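Local atomic coordinates of solute Binding Protein, BlMnBP1 in complex with mannotriose (Bifidobacterium, PDB entry 6FUV), a protein that binds manno-oligosaccharides such as mannotriose and probably delivers them to an ABC transporter that supports growth on beta-mannan. Residues I24-G29 / W82-I87; N139-K144 / A281-Y286; K210-K215 / E415-W420. All blocks are in the same frame, centred on the assembly; numbering follows the deposited sequence.

Interaction 1: residues I24-G29 / W82-I87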
loop_
_atom_site.group_PDB
_atom_site.type_symbol
_atom_site.label_atom_id
_atom_site.label_comp_id
_atom_site.label_asym_id
_atom_site.label_seq_id
_atom_site.Cartn_x
_atom_site.Cartn_y
_atom_site.Cartn_z
ATOM N N ILE A 24 22.639 0.156 -13.768
ATOM C CA ILE A 24 21.385 -0.530 -13.509
ATOM C C ILE A 24 20.238 0.453 -13.575
ATOM O O ILE A 24 20.394 1.632 -13.257
ATOM C CB ILE A 24 21.404 -1.242 -12.144
ATOM C CG1 ILE A 24 21.561 -0.246 -10.983
ATOM C CG2 ILE A 24 22.501 -2.334 -12.159
ATOM C CD1 ILE A 24 21.232 -0.881 -9.678
ATOM N N THR A 25 19.070 -0.066 -13.944
ATOM C CA THR A 25 17.863 0.728 -14.130
ATOM C C THR A 25 16.820 0.367 -13.081
ATOM O O THR A 25 16.495 -0.805 -12.917
ATOM C CB THR A 25 17.287 0.516 -15.532
ATOM O OG1 THR A 25 18.278 0.814 -16.505
ATOM C CG2 THR A 25 16.102 1.354 -15.767
ATOM N N PHE A 26 16.268 1.386 -12.415
ATOM C CA PHE A 26 15.336 1.232 -11.300
ATOM C C PHE A 26 14.010 1.809 -11.768
ATOM O O PHE A 26 13.904 2.999 -12.016
ATOM C CB PHE A 26 15.841 1.934 -10.034
ATOM C CG PHE A 26 14.937 1.771 -8.842
ATOM C CD1 PHE A 26 14.045 0.718 -8.758
ATOM C CD2 PHE A 26 15.013 2.643 -7.807
ATOM C CE1 PHE A 26 13.239 0.555 -7.673
ATOM C CE2 PHE A 26 14.180 2.504 -6.668
ATOM C CZ PHE A 26 13.312 1.483 -6.601
ATOM N N PHE A 27 13.019 0.964 -11.943
ATOM C CA PHE A 27 11.711 1.315 -12.493
ATOM C C PHE A 27 10.724 1.319 -11.332
ATOM O O PHE A 27 10.602 0.319 -10.619
ATOM C CB PHE A 27 11.315 0.321 -13.614
ATOM C CG PHE A 27 9.961 0.572 -14.226
ATOM C CD1 PHE A 27 9.640 1.813 -14.739
ATOM C CD2 PHE A 27 9.021 -0.425 -14.317
ATOM C CE1 PHE A 27 8.395 2.052 -15.300
ATOM C CE2 PHE A 27 7.808 -0.199 -14.893
ATOM C CZ PHE A 27 7.486 1.048 -15.371
ATOM N N ASN A 28 10.075 2.455 -11.105
ATOM C CA ASN A 28 9.111 2.564 -10.025
ATOM C C ASN A 28 8.055 3.596 -10.344
ATOM O O ASN A 28 8.130 4.275 -11.363
ATOM C CB ASN A 28 9.792 2.929 -8.727
ATOM C CG ASN A 28 10.537 4.217 -8.810
ATOM O OD1 ASN A 28 9.961 5.311 -8.681
ATOM N ND2 ASN A 28 11.832 4.114 -8.985
ATOM N N GLY A 29 7.040 3.680 -9.461
ATOM C CA GLY A 29 5.891 4.543 -9.636
ATOM C C GLY A 29 5.984 5.891 -8.960
ATOM O O GLY A 29 5.043 6.684 -8.985
ATOM N N TRP A 82 15.073 -2.970 -17.533
ATOM C CA TRP A 82 14.959 -2.727 -16.108
ATOM C C TRP A 82 15.748 -3.799 -15.386
ATOM O O TRP A 82 15.890 -4.908 -15.901
ATOM C CB TRP A 82 13.506 -2.767 -15.637
ATOM C CG TRP A 82 12.891 -4.041 -15.811
ATOM C CD1 TRP A 82 12.436 -4.570 -16.967
ATOM C CD2 TRP A 82 12.669 -5.022 -14.800
ATOM N NE1 TRP A 82 11.919 -5.821 -16.755
ATOM C CE2 TRP A 82 12.057 -6.131 -15.432
ATOM C CE3 TRP A 82 12.927 -5.073 -13.426
ATOM C CZ2 TRP A 82 11.700 -7.295 -14.747
ATOM C CZ3 TRP A 82 12.550 -6.209 -12.724
ATOM C CH2 TRP A 82 11.926 -7.330 -13.398
ATOM N N ASP A 83 16.298 -3.444 -14.219
ATOM C CA ASP A 83 16.944 -4.390 -13.328
ATOM C C ASP A 83 16.277 -4.490 -11.970
ATOM O O ASP A 83 16.189 -5.587 -11.423
ATOM C CB ASP A 83 18.398 -3.993 -13.162
ATOM C CG ASP A 83 19.119 -3.889 -14.479
ATOM O OD1 ASP A 83 19.288 -4.914 -15.106
ATOM O OD2 ASP A 83 19.470 -2.751 -14.909
ATOM N N ILE A 84 15.759 -3.382 -11.445
ATOM C CA ILE A 84 14.890 -3.369 -10.287
ATOM C C ILE A 84 13.549 -2.763 -10.712
ATOM O O ILE A 84 13.503 -1.715 -11.369
ATOM C CB ILE A 84 15.506 -2.542 -9.144
ATOM C CG1 ILE A 84 16.904 -3.008 -8.768
ATOM C CG2 ILE A 84 14.661 -2.643 -7.932
ATOM C CD1 ILE A 84 17.779 -1.913 -8.134
ATOM N N MET A 85 12.460 -3.405 -10.339
ATOM C CA MET A 85 11.155 -2.764 -10.383
ATOM C C MET A 85 10.445 -2.968 -9.059
ATOM O O MET A 85 10.818 -3.830 -8.261
ATOM C CB MET A 85 10.286 -3.300 -11.510
ATOM C CG MET A 85 9.717 -4.694 -11.421
ATOM S SD MET A 85 8.287 -4.856 -12.525
ATOM C CE MET A 85 9.199 -4.842 -14.086
ATOM N N MET A 86 9.382 -2.207 -8.859
ATOM C CA MET A 86 8.415 -2.492 -7.811
ATOM C C MET A 86 7.490 -3.599 -8.285
ATOM O O MET A 86 6.810 -3.458 -9.301
ATOM C CB MET A 86 7.600 -1.251 -7.470
ATOM C CG MET A 86 8.425 -0.114 -6.953
ATOM S SD MET A 86 9.536 -0.578 -5.617
ATOM C CE MET A 86 10.077 1.141 -5.178
ATOM N N ILE A 87 7.465 -4.698 -7.545
ATOM C CA ILE A 87 6.769 -5.896 -7.995
ATOM C C ILE A 87 5.293 -5.556 -8.138
ATOM O O ILE A 87 4.689 -5.088 -7.175
ATOM C CB ILE A 87 6.979 -7.068 -7.027
ATOM C CG1 ILE A 87 8.431 -7.431 -6.959
ATOM C CG2 ILE A 87 6.117 -8.235 -7.468
ATOM C CD1 ILE A 87 8.723 -8.559 -5.980
#
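Phe26 and Ile84 pair directly across two parallel strands, and the methyl CG2 of Ile84 lies 3.5 Å from ring atom CE1 of Phe26. Met86 reaches the far end of the same ring: bent at chi2 (-50°), it tucks its methyl CE into the hollow between CZ of Phe26, 3.6 Å away, and CB of Asn28. The flexible thioether suits this corner, whereas branched Ile84 sets its CB and CG2 against CD1 and CE1 of the ring, and its other branch meets CD1 of Ile24 with its own CD1 at 3.9 Å. The strands 22-28 and 84-86 are neighbours in the larger sheet of this two-lobed solute-binding protein, and Gly29, just past the first, touches a bound mannose. On the opposite face Phe27 presents a ring edge to CB of Met85, whose CE rests over the centre of the Trp82 ring. Asp83 extends the pairing: its OD2 accepts from Thr25 N at 2.9 Å through the anti lone pair, while OD1 is held by Ser313. With an alanine here, Thr25 N and Ser313 would probably each be left without this carboxylate partner. Thr25 O receives both Asp83 N (2.9 Å) and Ile84 N (3.1 Å), and Phe27 N donates to Ile84 O.

Interaction 2: residues N139-K144 / A281-Y286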
loop_
_atom_site.group_PDB
_atom_site.type_symbol
_atom_site.label_atom_id
_atom_site.label_comp_id
_atom_site.label_asym_id
_atom_site.label_seq_id
_atom_site.Cartn_x
_atom_site.Cartn_y
_atom_site.Cartn_z
ATOM N N ASN A 139 -7.015 16.949 7.560
ATOM C CA ASN A 139 -6.549 18.281 7.891
ATOM C C ASN A 139 -7.081 18.628 9.284
ATOM O O ASN A 139 -8.283 18.815 9.471
ATOM C CB ASN A 139 -6.984 19.309 6.841
ATOM C CG ASN A 139 -6.247 20.661 7.031
ATOM O OD1 ASN A 139 -6.401 21.290 8.053
ATOM N ND2 ASN A 139 -5.411 21.062 6.071
ATOM N N ALA A 140 -6.188 18.676 10.267
ATOM C CA ALA A 140 -6.568 18.983 11.645
ATOM C C ALA A 140 -7.142 20.401 11.791
ATOM O O ALA A 140 -8.090 20.620 12.547
ATOM C CB ALA A 140 -5.347 18.802 12.543
ATOM N N LYS A 141 -6.590 21.381 11.083
ATOM C CA LYS A 141 -7.189 22.716 11.127
ATOM C C LYS A 141 -8.662 22.688 10.691
ATOM O O LYS A 141 -9.551 23.211 11.386
ATOM C CB LYS A 141 -6.369 23.656 10.259
ATOM C CG LYS A 141 -6.904 25.077 10.162
ATOM C CD LYS A 141 -6.046 25.882 9.182
ATOM C CE LYS A 141 -6.369 27.376 9.216
ATOM N NZ LYS A 141 -7.664 27.687 8.536
ATOM N N VAL A 142 -8.943 22.047 9.555
ATOM C CA VAL A 142 -10.341 21.883 9.161
ATOM C C VAL A 142 -11.127 21.195 10.274
ATOM O O VAL A 142 -12.248 21.591 10.605
ATOM C CB VAL A 142 -10.439 21.094 7.845
ATOM C CG1 VAL A 142 -11.875 20.722 7.596
ATOM C CG2 VAL A 142 -9.874 21.887 6.678
ATOM N N PHE A 143 -10.567 20.129 10.843
ATOM C CA PHE A 143 -11.272 19.410 11.900
ATOM C C PHE A 143 -11.577 20.343 13.068
ATOM O O PHE A 143 -12.647 20.245 13.685
ATOM C CB PHE A 143 -10.433 18.214 12.367
ATOM C CG PHE A 143 -10.731 16.926 11.630
ATOM C CD1 PHE A 143 -10.885 16.910 10.265
ATOM C CD2 PHE A 143 -10.829 15.740 12.299
ATOM C CE1 PHE A 143 -11.167 15.728 9.596
ATOM C CE2 PHE A 143 -11.073 14.574 11.632
ATOM C CZ PHE A 143 -11.253 14.576 10.266
ATOM N N LYS A 144 -10.652 21.256 13.402
ATOM C CA LYS A 144 -10.921 22.165 14.515
ATOM C C LYS A 144 -11.997 23.171 14.135
ATOM O O LYS A 144 -12.900 23.431 14.925
ATOM C CB LYS A 144 -9.659 22.872 14.949
ATOM C CG LYS A 144 -9.735 23.442 16.363
ATOM C CD LYS A 144 -8.674 24.531 16.621
ATOM C CE LYS A 144 -7.254 23.995 16.462
ATOM N NZ LYS A 144 -6.446 24.855 15.535
ATOM N N ALA A 281 2.176 22.017 6.425
ATOM C CA ALA A 281 2.494 20.633 6.755
ATOM C C ALA A 281 1.825 20.198 8.053
ATOM O O ALA A 281 1.340 19.070 8.148
ATOM C CB ALA A 281 3.998 20.471 6.878
ATOM N N ASP A 282 1.857 21.052 9.079
ATOM C CA ASP A 282 1.502 20.610 10.424
ATOM C C ASP A 282 0.006 20.376 10.570
ATOM O O ASP A 282 -0.404 19.714 11.521
ATOM C CB ASP A 282 1.973 21.627 11.472
ATOM C CG ASP A 282 3.452 21.506 11.790
ATOM O OD1 ASP A 282 4.183 20.788 11.102
ATOM O OD2 ASP A 282 3.886 22.092 12.776
ATOM N N ASP A 283 -0.815 20.899 9.647
ATOM C CA ASP A 283 -2.247 20.604 9.629
ATOM C C ASP A 283 -2.572 19.239 9.013
ATOM O O ASP A 283 -3.664 18.721 9.235
ATOM C CB ASP A 283 -3.025 21.676 8.863
ATOM C CG ASP A 283 -2.730 23.111 9.351
ATOM O OD1 ASP A 283 -2.374 23.292 10.523
ATOM O OD2 ASP A 283 -2.952 24.047 8.588
ATOM N N VAL A 284 -1.654 18.640 8.267
ATOM C CA VAL A 284 -1.885 17.356 7.619
ATOM C C VAL A 284 -1.449 16.254 8.573
ATOM O O VAL A 284 -0.269 16.112 8.892
ATOM C CB VAL A 284 -1.137 17.264 6.282
ATOM C CG1 VAL A 284 -1.493 15.962 5.635
ATOM C CG2 VAL A 284 -1.421 18.469 5.426
ATOM N N GLN A 285 -2.401 15.453 9.011
ATOM C CA GLN A 285 -2.221 14.445 10.035
ATOM C C GLN A 285 -2.702 13.106 9.509
ATOM O O GLN A 285 -3.246 12.984 8.421
ATOM C CB GLN A 285 -2.994 14.811 11.304
ATOM C CG GLN A 285 -2.533 16.092 11.938
ATOM C CD GLN A 285 -1.222 15.947 12.630
ATOM O OE1 GLN A 285 -0.963 14.946 13.261
ATOM N NE2 GLN A 285 -0.366 16.951 12.491
ATOM N N TYR A 286 -2.534 12.090 10.334
ATOM C CA TYR A 286 -2.836 10.718 9.951
ATOM C C TYR A 286 -3.555 10.042 11.095
ATOM O O TYR A 286 -3.026 9.993 12.187
ATOM C CB TYR A 286 -1.531 10.000 9.613
ATOM C CG TYR A 286 -1.681 8.581 9.116
ATOM C CD1 TYR A 286 -2.475 8.285 8.046
ATOM C CD2 TYR A 286 -1.010 7.550 9.732
ATOM C CE1 TYR A 286 -2.585 6.995 7.590
ATOM C CE2 TYR A 286 -1.125 6.271 9.322
ATOM C CZ TYR A 286 -1.898 5.986 8.235
ATOM O OH TYR A 286 -2.024 4.686 7.838
HETATM O O HOH W 1 -4.111 23.796 6.246
#
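Asp283 meets Asn139 and Ala140 with both its backbone and its side chain. Its carbonyl O accepts from Ala140 N at 2.7 Å, with the donor in the carbonyl plane; the same oxygen is 3.2 Å from CA of Asn139 in a CA-H...O contact. A first-turn helix NH has no carbonyl one turn earlier in its own helix, so an acceptor from elsewhere in the chain suits Ala140 N well. The small Ala140 side chain, which points toward Asp283, probably helps the two backbones come this close, and its CB meets CG of Gln285 at 4.0 Å.

The side chains of Asn139 and Asp283 run alongside each other in the same direction, with amide and carboxylate planes 52° apart. CG of Asn139 stands anti to the backbone N (chi1 -168°), which carries OD1 back over the helix start, where it accepts from Val142 N at 3.0 Å. The other end of the amide, ND2, donates to Met256 O and to a water that in turn donates to Asp283 OD2 at 2.6 Å. Lys141 lays its aliphatic CB and CD beside this carboxylate, while its NZ forms a salt bridge with Glu145.

Asn139 thus serves twice, as the last residue of strand 135-139, in an antiparallel non-hydrogen-bonded pair with Val284 of the outermost strand 284-288, and as the N-cap of helix 140-145: a strand-to-helix junction beside the edge strand of a mixed four-stranded sheet.

Interaction 3: residues K210-K215 / E415-W420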
loop_
_atom_site.group_PDB
_atom_site.type_symbol
_atom_site.label_atom_id
_atom_site.label_comp_id
_atom_site.label_asym_id
_atom_site.label_seq_id
_atom_site.Cartn_x
_atom_site.Cartn_y
_atom_site.Cartn_z
ATOM N N LYS A 210 -17.618 -18.213 2.433
ATOM C CA LYS A 210 -18.393 -17.890 1.239
ATOM C C LYS A 210 -18.943 -16.470 1.253
ATOM O O LYS A 210 -19.342 -15.961 0.191
ATOM C CB LYS A 210 -19.581 -18.861 1.082
ATOM C CG LYS A 210 -19.217 -20.281 0.790
ATOM C CD LYS A 210 -20.444 -21.067 0.418
ATOM C CE LYS A 210 -20.422 -21.474 -1.029
ATOM N NZ LYS A 210 -21.721 -22.054 -1.490
ATOM N N THR A 211 -18.959 -15.822 2.414
ATOM C CA THR A 211 -19.608 -14.546 2.497
ATOM C C THR A 211 -18.797 -13.573 3.336
ATOM O O THR A 211 -19.369 -12.922 4.227
ATOM C CB THR A 211 -21.001 -14.688 3.132
ATOM O OG1 THR A 211 -20.903 -15.186 4.473
ATOM C CG2 THR A 211 -21.849 -15.603 2.311
ATOM N N PRO A 212 -17.490 -13.430 3.072
ATOM C CA PRO A 212 -16.680 -12.508 3.875
ATOM C C PRO A 212 -17.130 -11.071 3.800
ATOM O O PRO A 212 -16.668 -10.257 4.633
ATOM C CB PRO A 212 -15.274 -12.686 3.305
ATOM C CG PRO A 212 -15.514 -13.143 1.908
ATOM C CD PRO A 212 -16.732 -14.044 1.986
ATOM N N PHE A 213 -17.983 -10.712 2.833
ATOM C CA PHE A 213 -18.366 -9.319 2.645
ATOM C C PHE A 213 -19.727 -9.011 3.252
ATOM O O PHE A 213 -20.144 -7.853 3.247
ATOM C CB PHE A 213 -18.353 -8.939 1.154
ATOM C CG PHE A 213 -17.020 -9.156 0.503
ATOM C CD1 PHE A 213 -15.951 -8.304 0.756
ATOM C CD2 PHE A 213 -16.828 -10.228 -0.305
ATOM C CE1 PHE A 213 -14.722 -8.562 0.287
ATOM C CE2 PHE A 213 -15.579 -10.454 -0.883
ATOM C CZ PHE A 213 -14.529 -9.598 -0.587
ATOM N N ALA A 214 -20.411 -10.005 3.805
ATOM C CA ALA A 214 -21.688 -9.750 4.446
ATOM C C ALA A 214 -21.511 -8.978 5.762
ATOM O O ALA A 214 -20.490 -9.067 6.449
ATOM C CB ALA A 214 -22.405 -11.073 4.697
ATOM N N LYS A 215 -22.527 -8.195 6.098
ATOM C CA LYS A 215 -22.554 -7.505 7.374
ATOM C C LYS A 215 -22.448 -8.521 8.502
ATOM O O LYS A 215 -22.995 -9.616 8.436
ATOM C CB LYS A 215 -23.836 -6.669 7.495
ATOM C CG LYS A 215 -23.913 -5.882 8.813
ATOM C CD LYS A 215 -25.066 -4.876 8.828
ATOM C CE LYS A 215 -26.405 -5.558 8.712
ATOM N NZ LYS A 215 -27.553 -4.626 8.873
ATOM N N GLU A 415 -23.490 -9.304 -3.970
ATOM C CA GLU A 415 -22.995 -9.678 -5.284
ATOM C C GLU A 415 -21.537 -10.102 -5.216
ATOM O O GLU A 415 -21.156 -11.096 -5.853
ATOM C CB GLU A 415 -23.203 -8.526 -6.245
ATOM C CG GLU A 415 -24.664 -8.388 -6.688
ATOM C CD GLU A 415 -24.971 -7.105 -7.387
ATOM O OE1 GLU A 415 -24.040 -6.398 -7.781
ATOM O OE2 GLU A 415 -26.175 -6.792 -7.534
ATOM N N TRP A 416 -20.722 -9.393 -4.405
ATOM C CA TRP A 416 -19.355 -9.842 -4.187
ATOM C C TRP A 416 -19.366 -11.224 -3.546
ATOM O O TRP A 416 -18.597 -12.102 -3.948
ATOM C CB TRP A 416 -18.589 -8.858 -3.315
ATOM C CG TRP A 416 -18.298 -7.525 -3.865
ATOM C CD1 TRP A 416 -18.921 -6.895 -4.877
ATOM C CD2 TRP A 416 -17.243 -6.655 -3.444
ATOM N NE1 TRP A 416 -18.356 -5.678 -5.097
ATOM C CE2 TRP A 416 -17.298 -5.518 -4.247
ATOM C CE3 TRP A 416 -16.238 -6.740 -2.483
ATOM C CZ2 TRP A 416 -16.402 -4.452 -4.116
ATOM C CZ3 TRP A 416 -15.331 -5.653 -2.346
ATOM C CH2 TRP A 416 -15.454 -4.532 -3.131
ATOM N N ASP A 417 -20.260 -11.443 -2.572
ATOM C CA ASP A 417 -20.284 -12.734 -1.881
ATOM C C ASP A 417 -20.614 -13.873 -2.847
ATOM O O ASP A 417 -20.054 -14.970 -2.751
ATOM C CB ASP A 417 -21.296 -12.723 -0.724
ATOM C CG ASP A 417 -20.729 -12.127 0.562
ATOM O OD1 ASP A 417 -19.488 -11.889 0.677
ATOM O OD2 ASP A 417 -21.537 -11.870 1.458
ATOM N N GLN A 418 -21.556 -13.650 -3.759
ATOM C CA GLN A 418 -21.834 -14.671 -4.761
ATOM C C GLN A 418 -20.579 -15.001 -5.563
ATOM O O GLN A 418 -20.204 -16.167 -5.690
ATOM C CB GLN A 418 -22.976 -14.223 -5.670
ATOM C CG GLN A 418 -24.349 -14.666 -5.158
ATOM C CD GLN A 418 -25.480 -13.733 -5.568
ATOM O OE1 GLN A 418 -26.445 -13.559 -4.809
ATOM N NE2 GLN A 418 -25.368 -13.117 -6.763
ATOM N N LYS A 419 -19.892 -13.987 -6.078
ATOM C CA LYS A 419 -18.695 -14.262 -6.858
ATOM C C LYS A 419 -17.593 -14.887 -6.012
ATOM O O LYS A 419 -16.831 -15.731 -6.498
ATOM C CB LYS A 419 -18.230 -12.978 -7.505
ATOM C CG LYS A 419 -19.064 -12.585 -8.722
ATOM C CD LYS A 419 -18.814 -11.130 -9.109
ATOM C CE LYS A 419 -19.574 -10.753 -10.372
ATOM N NZ LYS A 419 -18.984 -9.533 -10.987
ATOM N N TRP A 420 -17.481 -14.486 -4.749
ATOM C CA TRP A 420 -16.386 -15.017 -3.949
ATOM C C TRP A 420 -16.691 -16.447 -3.533
ATOM O O TRP A 420 -15.837 -17.335 -3.674
ATOM C CB TRP A 420 -16.124 -14.127 -2.734
ATOM C CG TRP A 420 -15.029 -14.590 -1.871
ATOM C CD1 TRP A 420 -15.153 -15.407 -0.807
ATOM C CD2 TRP A 420 -13.642 -14.273 -1.973
ATOM N NE1 TRP A 420 -13.940 -15.613 -0.231
ATOM C CE2 TRP A 420 -12.996 -14.920 -0.930
ATOM C CE3 TRP A 420 -12.882 -13.522 -2.858
ATOM C CZ2 TRP A 420 -11.632 -14.826 -0.725
ATOM C CZ3 TRP A 420 -11.534 -13.419 -2.643
ATOM C CH2 TRP A 420 -10.920 -14.081 -1.596
#
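CG of Phe213 stands anti to its carbonyl carbon (chi1 -58°), which sends the ring toward the helix, and Trp420, with CG anti to the backbone N (chi1 -180°), turns an indole face to meet the edge of that ring. With Trp416, one helical turn earlier, they form an aromatic cluster in which a type I beta turn, Thr211 to Ala214, docks on helix 409-426.

Both ring pairs are T-shaped. Trp416 directs its six-membered edge at the face of Phe213, with CE3 3.5 Å above the plane and over the ring centre, the planes being 82° apart. Phe213 in turn points an edge at the five-membered ring of Trp420, so it acts as face to one indole and edge to the other. Pro212, whose fixed phi suits the second position of the turn, lies over the face of that pyrrole ring in a CH-pi contact, its CG 3.8 Å from the centroid. Trp420 NE1 bonds to Met206 O, which helps fix the rotation of the indole. Beyond the turn, Tyr228 of helix 223-236 meets Trp416 edge-to-face and also touches Phe213, while Ile379 of helix 375-383 packs on Trp420.

Asp417, set between the two tryptophans along the helix, reaches into the turn, where its OD2 packs 3.3 Å from CB of Thr211. The residue suits this place because its short side chain brings an acceptor to a backbone NH of the turn: Phe213 N donates to the syn lone pair of Asp417 OD1 at 2.9 Å.

From the N terminus, interaction 1 comes first and closes on its own: strand 22-28 leads through strand 57-63 and two helices back to strand 84-86, a loop of 52 residues within the larger sheet. Interaction 2 opens next at 139-144, but before it closes at 281-286, interaction 3 has opened at 210-215; it closes only at 415-420, so these two cross along the chain. Interaction 2 ties the start of helix 140-145, at the end of strand 135-139, to the neighbouring strand 284-288 of the four-stranded sheet, and interaction 3 ties a mid-chain loop to the C-terminal helix 409-426. None touches another: the centres are 34 to 36 Å apart, and interactions 1 and 3 lie on opposite sides of the chain's centre.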